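Local atomic coordinates of glycine oxidase (PDB entry 7CYX), a protein that probably catalyses the FAD-dependent oxidation of glycine by oxygen and water to glyoxylate, hydrogen peroxide and ammonium, a reaction that serves thiamine biosynthesis. Residues D181-V189 against H321-A329; S18-H28 against P342-E353. All coordinates share one frame; numbering follows the deposited sequence.

Contact 1: residues D181-V189 against H321-A329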
loop_
_atom_site.group_PDB
_atom_site.type_symbol
_atom_site.label_atom_id
_atom_site.label_comp_id
_atom_site.label_asym_id
_atom_site.label_seq_id
_atom_site.Cartn_x
_atom_site.Cartn_y
_atom_site.Cartn_z
ATOM N N ASP A 181 9.492 -29.842 14.265
ATOM C CA ASP A 181 8.958 -31.157 13.902
ATOM C C ASP A 181 7.418 -31.166 14.016
ATOM O O ASP A 181 6.810 -30.273 14.627
ATOM C CB ASP A 181 9.608 -32.243 14.772
ATOM C CG ASP A 181 9.451 -33.663 14.251
ATOM O OD1 ASP A 181 8.968 -33.842 13.122
ATOM O OD2 ASP A 181 9.823 -34.581 14.975
ATOM N N ILE A 182 6.798 -32.184 13.397
ATOM C CA ILE A 182 5.367 -32.482 13.511
ATOM C C ILE A 182 5.184 -33.619 14.532
ATOM O O ILE A 182 5.989 -34.543 14.575
ATOM C CB ILE A 182 4.806 -32.839 12.121
ATOM C CG1 ILE A 182 5.015 -31.698 11.122
ATOM C CG2 ILE A 182 3.342 -33.247 12.204
ATOM C CD1 ILE A 182 5.410 -32.164 9.742
ATOM N N ARG A 183 4.153 -33.519 15.381
ATOM C CA ARG A 183 3.875 -34.527 16.419
ATOM C C ARG A 183 2.790 -35.477 15.907
ATOM O O ARG A 183 1.629 -35.116 15.836
ATOM C CB ARG A 183 3.452 -33.888 17.743
ATOM C CG ARG A 183 3.154 -34.892 18.852
ATOM C CD ARG A 183 2.620 -34.222 20.109
ATOM N NE ARG A 183 1.329 -33.570 19.901
ATOM C CZ ARG A 183 0.637 -32.926 20.837
ATOM N NH1 ARG A 183 1.176 -32.690 22.023
ATOM N NH2 ARG A 183 -0.600 -32.527 20.578
ATOM N N ILE A 184 3.232 -36.674 15.516
ATOM C CA ILE A 184 2.405 -37.771 15.067
ATOM C C ILE A 184 2.447 -38.860 16.141
ATOM O O ILE A 184 3.517 -39.401 16.437
ATOM C CB ILE A 184 2.892 -38.300 13.707
ATOM C CG1 ILE A 184 2.831 -37.202 12.642
ATOM C CG2 ILE A 184 2.117 -39.543 13.297
ATOM C CD1 ILE A 184 3.657 -37.492 11.406
ATOM N N GLU A 185 1.275 -39.172 16.701
ATOM C CA GLU A 185 1.190 -40.034 17.864
ATOM C C GLU A 185 0.812 -41.441 17.388
ATOM O O GLU A 185 1.603 -42.379 17.574
ATOM C CB GLU A 185 0.293 -39.394 18.931
ATOM C CG GLU A 185 1.101 -38.539 19.914
ATOM C CD GLU A 185 0.378 -37.534 20.809
ATOM O OE1 GLU A 185 -0.791 -37.204 20.536
ATOM O OE2 GLU A 185 1.007 -37.062 21.787
ATOM N N ASN A 186 -0.337 -41.586 16.721
ATOM C CA ASN A 186 -0.805 -42.928 16.353
ATOM C C ASN A 186 -1.013 -42.997 14.840
ATOM O O ASN A 186 -2.087 -43.362 14.377
ATOM C CB ASN A 186 -2.075 -43.298 17.133
ATOM C CG ASN A 186 -2.484 -44.745 16.963
ATOM O OD1 ASN A 186 -1.734 -45.545 16.406
ATOM N ND2 ASN A 186 -3.674 -45.091 17.433
ATOM N N ASN A 187 0.021 -42.620 14.081
ATOM C CA ASN A 187 -0.092 -42.443 12.636
ATOM C C ASN A 187 -1.120 -41.338 12.334
ATOM O O ASN A 187 -1.747 -41.326 11.263
ATOM C CB ASN A 187 -0.463 -43.760 11.950
ATOM C CG ASN A 187 -0.108 -43.777 10.483
ATOM O OD1 ASN A 187 -0.980 -43.617 9.633
ATOM N ND2 ASN A 187 1.173 -43.936 10.182
ATOM N N LYS A 188 -1.234 -40.398 13.270
ATOM C CA LYS A 188 -2.121 -39.224 13.094
ATOM C C LYS A 188 -1.384 -37.968 13.557
ATOM O O LYS A 188 -0.571 -38.060 14.477
ATOM C CB LYS A 188 -3.418 -39.393 13.880
ATOM C CG LYS A 188 -4.525 -40.108 13.126
ATOM C CD LYS A 188 -5.915 -39.716 13.571
ATOM C CE LYS A 188 -6.790 -39.249 12.425
ATOM N NZ LYS A 188 -7.188 -40.363 11.538
ATOM N N VAL A 189 -1.660 -36.845 12.908
ATOM C CA VAL A 189 -1.056 -35.543 13.293
ATOM C C VAL A 189 -1.796 -35.049 14.534
ATOM O O VAL A 189 -2.985 -34.860 14.439
ATOM C CB VAL A 189 -1.203 -34.538 12.140
ATOM C CG1 VAL A 189 -1.149 -33.106 12.634
ATOM C CG2 VAL A 189 -0.188 -34.782 11.043
ATOM N N HIS A 321 -0.643 -36.765 2.599
ATOM C CA HIS A 321 0.142 -37.984 2.826
ATOM C C HIS A 321 -0.815 -39.175 2.792
ATOM O O HIS A 321 -1.903 -39.121 3.389
ATOM C CB HIS A 321 0.881 -37.883 4.169
ATOM C CG HIS A 321 2.005 -38.845 4.366
ATOM N ND1 HIS A 321 1.806 -40.202 4.477
ATOM C CD2 HIS A 321 3.329 -38.646 4.541
ATOM C CE1 HIS A 321 2.962 -40.803 4.676
ATOM N NE2 HIS A 321 3.910 -39.870 4.722
ATOM N N GLU A 322 -0.400 -40.248 2.115
ATOM C CA GLU A 322 -1.295 -41.373 1.808
ATOM C C GLU A 322 -1.615 -42.178 3.081
ATOM O O GLU A 322 -2.656 -42.806 3.170
ATOM C CB GLU A 322 -0.680 -42.244 0.705
ATOM C CG GLU A 322 -1.721 -42.847 -0.229
ATOM C CD GLU A 322 -2.471 -41.849 -1.103
ATOM O OE1 GLU A 322 -1.947 -41.499 -2.181
ATOM O OE2 GLU A 322 -3.574 -41.409 -0.703
ATOM N N GLU A 323 -0.717 -42.145 4.070
ATOM C CA GLU A 323 -0.824 -42.982 5.262
ATOM C C GLU A 323 -1.140 -42.097 6.472
ATOM O O GLU A 323 -2.188 -42.260 7.084
ATOM C CB GLU A 323 0.465 -43.790 5.432
ATOM C CG GLU A 323 0.395 -44.896 6.475
ATOM C CD GLU A 323 1.680 -45.703 6.625
ATOM O OE1 GLU A 323 1.663 -46.715 7.365
ATOM O OE2 GLU A 323 2.703 -45.312 6.005
ATOM N N ILE A 324 -0.239 -41.152 6.779
ATOM C CA ILE A 324 -0.348 -40.272 7.951
ATOM C C ILE A 324 -1.476 -39.271 7.698
ATOM O O ILE A 324 -1.385 -38.446 6.790
ATOM C CB ILE A 324 0.977 -39.549 8.243
ATOM C CG1 ILE A 324 2.160 -40.524 8.265
ATOM C CG2 ILE A 324 0.851 -38.751 9.538
ATOM C CD1 ILE A 324 3.520 -39.876 8.397
ATOM N N LYS A 325 -2.540 -39.368 8.500
ATOM C CA LYS A 325 -3.763 -38.629 8.231
ATOM C C LYS A 325 -3.603 -37.211 8.787
ATOM O O LYS A 325 -3.104 -37.019 9.902
ATOM C CB LYS A 325 -4.985 -39.342 8.821
ATOM C CG LYS A 325 -6.322 -38.650 8.566
ATOM C CD LYS A 325 -6.734 -38.582 7.099
ATOM C CE LYS A 325 -7.905 -37.652 6.850
ATOM N NZ LYS A 325 -7.508 -36.227 6.964
ATOM N N GLY A 326 -3.994 -36.240 7.961
ATOM C CA GLY A 326 -3.983 -34.832 8.308
ATOM C C GLY A 326 -2.668 -34.141 7.978
ATOM O O GLY A 326 -2.490 -32.976 8.352
ATOM N N LEU A 327 -1.747 -34.843 7.296
ATOM C CA LEU A 327 -0.444 -34.276 6.957
ATOM C C LEU A 327 -0.466 -33.881 5.472
ATOM O O LEU A 327 -0.623 -34.724 4.588
ATOM C CB LEU A 327 0.632 -35.315 7.291
ATOM C CG LEU A 327 2.083 -34.853 7.495
ATOM C CD1 LEU A 327 2.978 -35.407 6.403
ATOM C CD2 LEU A 327 2.229 -33.342 7.590
ATOM N N TYR A 328 -0.349 -32.574 5.225
ATOM C CA TYR A 328 -0.465 -32.007 3.916
ATOM C C TYR A 328 0.840 -31.273 3.594
ATOM O O TYR A 328 1.591 -30.924 4.500
ATOM C CB TYR A 328 -1.684 -31.070 3.828
ATOM C CG TYR A 328 -3.019 -31.711 4.119
ATOM C CD1 TYR A 328 -3.455 -31.838 5.421
ATOM C CD2 TYR A 328 -3.845 -32.188 3.111
ATOM C CE1 TYR A 328 -4.656 -32.449 5.733
ATOM C CE2 TYR A 328 -5.063 -32.788 3.400
ATOM C CZ TYR A 328 -5.473 -32.910 4.719
ATOM O OH TYR A 328 -6.663 -33.466 5.080
ATOM N N ALA A 329 1.031 -30.980 2.299
ATOM C CA ALA A 329 2.198 -30.290 1.758
ATOM C C ALA A 329 1.742 -29.331 0.663
ATOM O O ALA A 329 0.823 -29.664 -0.083
ATOM C CB ALA A 329 3.183 -31.293 1.195
#
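At the turn of the β-hairpin that joins strands 179-184 and 189-194, Ile184, Lys188 and Val189 meet the loop entering strand 327-331. Lys188 and Lys325 form a single bridge in the parallel pattern: Lys325 N gives a weak bond to Asn187 O at 3.5 Å, and Val189 N a weak one to Lys325 O at 3.3 Å. Both bonds use backbone atoms and make no demand on the lysine side chains, which lie alongside each other pointing the same way. Lys188 NZ rests 3.5 Å from Lys325 CG, an aliphatic neighbour. Lys188 NZ and Lys325 NZ, of like charge, stay 6.2 Å apart, and Lys325 NZ pairs with Glu320 in a salt bridge.

The loop turns into its strand by a type II β turn from Ile324 to Leu327, whose third position needs positive phi; Gly326 (phi 89°) suits it. The bridge sets the turn of the three-stranded antiparallel sheet against the loop that leads into strand 327-331 of the mixed sheet with Rossmann-type strands.

The rest of the contact is largely aliphatic. With CG1 of Ile184 anti to the carbonyl carbon (chi1 -60°), CD1 reaches Ile324 CG2 at 3.6 Å, the two side chains crossing at about a right angle. Val189 CG2 lies 3.9 Å from Leu327 CB, and Ile182 CD1 meets Leu327 CD2 at 4.0 Å.

Contact 2: residues S18-H28 against P342-E353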
loop_
_atom_site.group_PDB
_atom_site.type_symbol
_atom_site.label_atom_id
_atom_site.label_comp_id
_atom_site.label_asym_id
_atom_site.label_seq_id
_atom_site.Cartn_x
_atom_site.Cartn_y
_atom_site.Cartn_z
ATOM N N SER A 18 -2.101 -17.920 1.756
ATOM C CA SER A 18 -3.232 -18.180 0.846
ATOM C C SER A 18 -4.078 -19.318 1.412
ATOM O O SER A 18 -5.279 -19.213 1.507
ATOM C CB SER A 18 -2.796 -18.487 -0.559
ATOM O OG SER A 18 -3.886 -18.908 -1.372
ATOM N N VAL A 19 -3.410 -20.396 1.828
ATOM C CA VAL A 19 -4.089 -21.527 2.438
ATOM C C VAL A 19 -4.869 -21.030 3.671
ATOM O O VAL A 19 -6.025 -21.363 3.861
ATOM C CB VAL A 19 -3.074 -22.643 2.767
ATOM C CG1 VAL A 19 -3.694 -23.771 3.567
ATOM C CG2 VAL A 19 -2.426 -23.213 1.503
ATOM N N ALA A 20 -4.226 -20.213 4.513
ATOM C CA ALA A 20 -4.862 -19.682 5.706
ATOM C C ALA A 20 -6.157 -18.958 5.312
ATOM O O ALA A 20 -7.169 -19.172 5.909
ATOM C CB ALA A 20 -3.909 -18.771 6.441
ATOM N N HIS A 21 -6.095 -18.119 4.271
ATOM C CA HIS A 21 -7.232 -17.320 3.824
ATOM C C HIS A 21 -8.439 -18.205 3.499
ATOM O O HIS A 21 -9.489 -17.981 4.034
ATOM C CB HIS A 21 -6.881 -16.479 2.597
ATOM C CG HIS A 21 -8.078 -15.951 1.873
ATOM N ND1 HIS A 21 -8.799 -14.867 2.331
ATOM C CD2 HIS A 21 -8.704 -16.371 0.753
ATOM C CE1 HIS A 21 -9.809 -14.630 1.512
ATOM N NE2 HIS A 21 -9.772 -15.541 0.531
ATOM N N PHE A 22 -8.270 -19.164 2.580
ATOM C CA PHE A 22 -9.375 -19.970 2.056
ATOM C C PHE A 22 -9.998 -20.852 3.147
ATOM O O PHE A 22 -11.220 -20.995 3.157
ATOM C CB PHE A 22 -8.934 -20.804 0.852
ATOM C CG PHE A 22 -8.720 -19.986 -0.389
ATOM C CD1 PHE A 22 -9.795 -19.610 -1.187
ATOM C CD2 PHE A 22 -7.454 -19.529 -0.726
ATOM C CE1 PHE A 22 -9.597 -18.831 -2.318
ATOM C CE2 PHE A 22 -7.261 -18.731 -1.847
ATOM C CZ PHE A 22 -8.328 -18.398 -2.652
ATOM N N LEU A 23 -9.178 -21.440 4.036
ATOM C CA LEU A 23 -9.663 -22.325 5.125
ATOM C C LEU A 23 -10.484 -21.524 6.134
ATOM O O LEU A 23 -11.628 -21.868 6.406
ATOM C CB LEU A 23 -8.488 -22.982 5.849
ATOM C CG LEU A 23 -7.808 -24.163 5.158
ATOM C CD1 LEU A 23 -6.660 -24.667 6.023
ATOM C CD2 LEU A 23 -8.781 -25.295 4.861
ATOM N N ALA A 24 -9.876 -20.470 6.690
ATOM C CA ALA A 24 -10.516 -19.601 7.707
ATOM C C ALA A 24 -11.813 -18.994 7.163
ATOM O O ALA A 24 -12.782 -18.826 7.883
ATOM C CB ALA A 24 -9.578 -18.494 8.132
ATOM N N GLU A 25 -11.799 -18.627 5.889
ATOM C CA GLU A 25 -12.970 -18.063 5.240
ATOM C C GLU A 25 -14.155 -19.035 5.356
ATOM O O GLU A 25 -15.280 -18.597 5.512
ATOM C CB GLU A 25 -12.662 -17.774 3.772
ATOM C CG GLU A 25 -13.348 -16.532 3.255
ATOM C CD GLU A 25 -13.009 -16.215 1.811
ATOM O OE1 GLU A 25 -12.659 -17.157 1.049
ATOM O OE2 GLU A 25 -13.087 -15.024 1.455
ATOM N N ARG A 26 -13.865 -20.342 5.272
ATOM C CA ARG A 26 -14.844 -21.443 5.300
ATOM C C ARG A 26 -15.070 -21.943 6.734
ATOM O O ARG A 26 -15.614 -23.022 6.920
ATOM C CB ARG A 26 -14.360 -22.611 4.424
ATOM C CG ARG A 26 -14.423 -22.368 2.918
ATOM C CD ARG A 26 -13.660 -23.456 2.154
ATOM N NE ARG A 26 -13.346 -23.122 0.769
ATOM C CZ ARG A 26 -12.960 -23.995 -0.162
ATOM N NH1 ARG A 26 -12.886 -25.285 0.123
ATOM N NH2 ARG A 26 -12.626 -23.571 -1.374
ATOM N N GLY A 27 -14.616 -21.182 7.742
ATOM C CA GLY A 27 -14.949 -21.435 9.157
ATOM C C GLY A 27 -14.037 -22.427 9.878
ATOM O O GLY A 27 -14.404 -22.906 10.969
ATOM N N HIS A 28 -12.861 -22.741 9.308
ATOM C CA HIS A 28 -11.879 -23.631 9.957
ATOM C C HIS A 28 -11.003 -22.818 10.910
ATOM O O HIS A 28 -10.578 -21.747 10.542
ATOM C CB HIS A 28 -10.954 -24.298 8.939
ATOM C CG HIS A 28 -11.619 -25.245 8.011
ATOM N ND1 HIS A 28 -11.502 -26.608 8.154
ATOM C CD2 HIS A 28 -12.383 -25.034 6.921
ATOM C CE1 HIS A 28 -12.171 -27.199 7.192
ATOM N NE2 HIS A 28 -12.718 -26.258 6.417
ATOM N N PRO A 342 -3.427 -18.212 -5.401
ATOM C CA PRO A 342 -4.879 -18.399 -5.298
ATOM C C PRO A 342 -5.345 -19.830 -5.611
ATOM O O PRO A 342 -6.015 -20.430 -4.774
ATOM C CB PRO A 342 -5.466 -17.397 -6.303
ATOM C CG PRO A 342 -4.398 -16.337 -6.388
ATOM C CD PRO A 342 -3.097 -17.114 -6.318
ATOM N N ILE A 343 -4.947 -20.394 -6.767
ATOM C CA ILE A 343 -5.360 -21.780 -7.100
ATOM C C ILE A 343 -4.839 -22.761 -6.038
ATOM O O ILE A 343 -5.517 -23.748 -5.733
ATOM C CB ILE A 343 -4.954 -22.205 -8.524
ATOM C CG1 ILE A 343 -5.628 -23.524 -8.913
ATOM C CG2 ILE A 343 -3.444 -22.293 -8.680
ATOM C CD1 ILE A 343 -7.118 -23.577 -8.626
ATOM N N SER A 344 -3.669 -22.479 -5.448
ATOM C CA SER A 344 -3.055 -23.394 -4.472
ATOM C C SER A 344 -3.860 -23.429 -3.166
ATOM O O SER A 344 -4.083 -24.495 -2.581
ATOM C CB SER A 344 -1.612 -23.026 -4.205
ATOM O OG SER A 344 -0.840 -23.163 -5.388
ATOM N N GLY A 345 -4.255 -22.246 -2.689
ATOM C CA GLY A 345 -5.033 -22.131 -1.470
ATOM C C GLY A 345 -6.407 -22.753 -1.618
ATOM O O GLY A 345 -6.869 -23.505 -0.731
ATOM N N GLN A 346 -7.066 -22.422 -2.737
ATOM C CA GLN A 346 -8.392 -22.909 -3.030
ATOM C C GLN A 346 -8.341 -24.439 -3.026
ATOM O O GLN A 346 -9.122 -25.092 -2.319
ATOM C CB GLN A 346 -8.876 -22.337 -4.363
ATOM C CG GLN A 346 -10.385 -22.397 -4.550
ATOM C CD GLN A 346 -10.834 -21.550 -5.713
ATOM O OE1 GLN A 346 -10.519 -21.840 -6.865
ATOM N NE2 GLN A 346 -11.566 -20.485 -5.418
ATOM N N TYR A 347 -7.358 -24.989 -3.749
ATOM C CA TYR A 347 -7.228 -26.428 -3.934
ATOM C C TYR A 347 -6.994 -27.121 -2.595
ATOM O O TYR A 347 -7.647 -28.124 -2.282
ATOM C CB TYR A 347 -6.058 -26.798 -4.845
ATOM C CG TYR A 347 -5.763 -28.277 -4.844
ATOM C CD1 TYR A 347 -6.537 -29.150 -5.589
ATOM C CD2 TYR A 347 -4.763 -28.818 -4.050
ATOM C CE1 TYR A 347 -6.293 -30.513 -5.581
ATOM C CE2 TYR A 347 -4.499 -30.180 -4.035
ATOM C CZ TYR A 347 -5.275 -31.032 -4.804
ATOM O OH TYR A 347 -5.058 -32.379 -4.837
ATOM N N MET A 348 -6.045 -26.580 -1.825
ATOM C CA MET A 348 -5.666 -27.186 -0.580
ATOM C C MET A 348 -6.896 -27.220 0.347
ATOM O O MET A 348 -7.174 -28.223 0.974
ATOM C CB MET A 348 -4.498 -26.421 0.060
ATOM C CG MET A 348 -3.345 -27.298 0.541
ATOM S SD MET A 348 -2.676 -28.552 -0.604
ATOM C CE MET A 348 -2.472 -27.560 -2.076
ATOM N N ALA A 349 -7.663 -26.129 0.402
ATOM C CA ALA A 349 -8.828 -26.098 1.280
ATOM C C ALA A 349 -9.902 -27.096 0.801
ATOM O O ALA A 349 -10.485 -27.802 1.630
ATOM C CB ALA A 349 -9.370 -24.697 1.394
ATOM N N ASP A 350 -10.122 -27.181 -0.519
ATOM C CA ASP A 350 -11.027 -28.180 -1.108
ATOM C C ASP A 350 -10.594 -29.585 -0.663
ATOM O O ASP A 350 -11.419 -30.368 -0.178
ATOM C CB ASP A 350 -11.076 -28.073 -2.635
ATOM C CG ASP A 350 -12.002 -27.007 -3.200
ATOM O OD1 ASP A 350 -12.688 -26.308 -2.405
ATOM O OD2 ASP A 350 -12.040 -26.890 -4.444
ATOM N N LEU A 351 -9.294 -29.872 -0.788
ATOM C CA LEU A 351 -8.732 -31.165 -0.445
ATOM C C LEU A 351 -8.849 -31.443 1.059
ATOM O O LEU A 351 -9.057 -32.583 1.487
ATOM C CB LEU A 351 -7.259 -31.191 -0.863
ATOM C CG LEU A 351 -6.474 -32.414 -0.398
ATOM C CD1 LEU A 351 -7.090 -33.683 -0.973
ATOM C CD2 LEU A 351 -5.007 -32.292 -0.801
ATOM N N ILE A 352 -8.628 -30.418 1.874
ATOM C CA ILE A 352 -8.720 -30.598 3.310
ATOM C C ILE A 352 -10.177 -30.909 3.695
ATOM O O ILE A 352 -10.395 -31.637 4.637
ATOM C CB ILE A 352 -8.152 -29.366 4.046
ATOM C CG1 ILE A 352 -6.622 -29.343 3.933
ATOM C CG2 ILE A 352 -8.630 -29.324 5.494
ATOM C CD1 ILE A 352 -5.955 -28.055 4.382
ATOM N N GLU A 353 -11.149 -30.340 2.961
ATOM C CA GLU A 353 -12.601 -30.505 3.222
ATOM C C GLU A 353 -13.185 -31.713 2.461
ATOM O O GLU A 353 -14.396 -31.831 2.337
ATOM C CB GLU A 353 -13.386 -29.274 2.754
ATOM C CG GLU A 353 -13.260 -28.057 3.648
ATOM C CD GLU A 353 -14.220 -26.923 3.317
ATOM O OE1 GLU A 353 -14.676 -26.837 2.146
ATOM O OE2 GLU A 353 -14.510 -26.115 4.230
#
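Phe22 is a knob of helix 14-25 set into a hole of helix 341-352 formed by Pro342, Gly345, Gln346 and Ala349. Its CG lies anti to the carbonyl carbon (chi1 -73°), which carries the ring toward the facing helix. One ring face receives the backbone N of Gln346 near its rim, and a CH-pi contact brings Gln346 CB 4.3 Å from the ring centroid; the other face is covered by His21. Gly345, without a side chain, leaves its CA for Ser18 OG and its backbone for the Phe22 ring. The axes of segments 18-25 and 342-352 approach to 7.7 Å, with their N-to-C directions 46° apart. Further along, small Ala349 receives Leu23, whose CD2 comes within 3.6 Å of Ala349 CB, while Leu23 CD1 meets Ile352 CD1.

Helix 14-25 follows strand 5-10 in the Rossmann-type βαβ unit, and Val14 and Ile15 in its first turn bind FAD. Ser18 OG, beside Gly345, is bonded to Ser341 O. A Schellman motif, with Gly27 at positive phi, ends the helix; the CB of the next residue, His28, points toward helix 341-352.

The polar contacts gather at the C-terminal ends of both helices. Arg26 grips a single oxygen end-on: NH1 lies 2.7 Å and NH2 2.9 Å from Asp350 OD1. NH1 also reaches Glu353 OE1 at 3.1 Å, meeting it from above the carboxylate plane, and Ala349 CB lies over one guanidinium face. Glu353 divides its carboxylate, for His28 NE2 donates to OE2 at 2.8 Å in a fairly straight bond (160°), nearly in the imidazole plane and on the anti side of the oxygen.

Contact 2 is a buried helix-helix interface centred about 17 Å from the centre of the chain; contact 1 is centred about 27 Å from it, with several residues exposed. Each has one end near the FAD. Contact 1 relies on two weak backbone bonds and a modest aliphatic patch, while contact 2 keeps its apolar fit in the buried middle and its charges at the partly exposed C-terminal ends of the helices. They share no element, yet strand 327-331 and helix 341-352 are consecutive in the chain and touch. The ring of Tyr328 packs on Leu351 and Ile352, and Ala329 O lies against the sulfur of Met348, so the strand of contact 1 packs on one helix of contact 2.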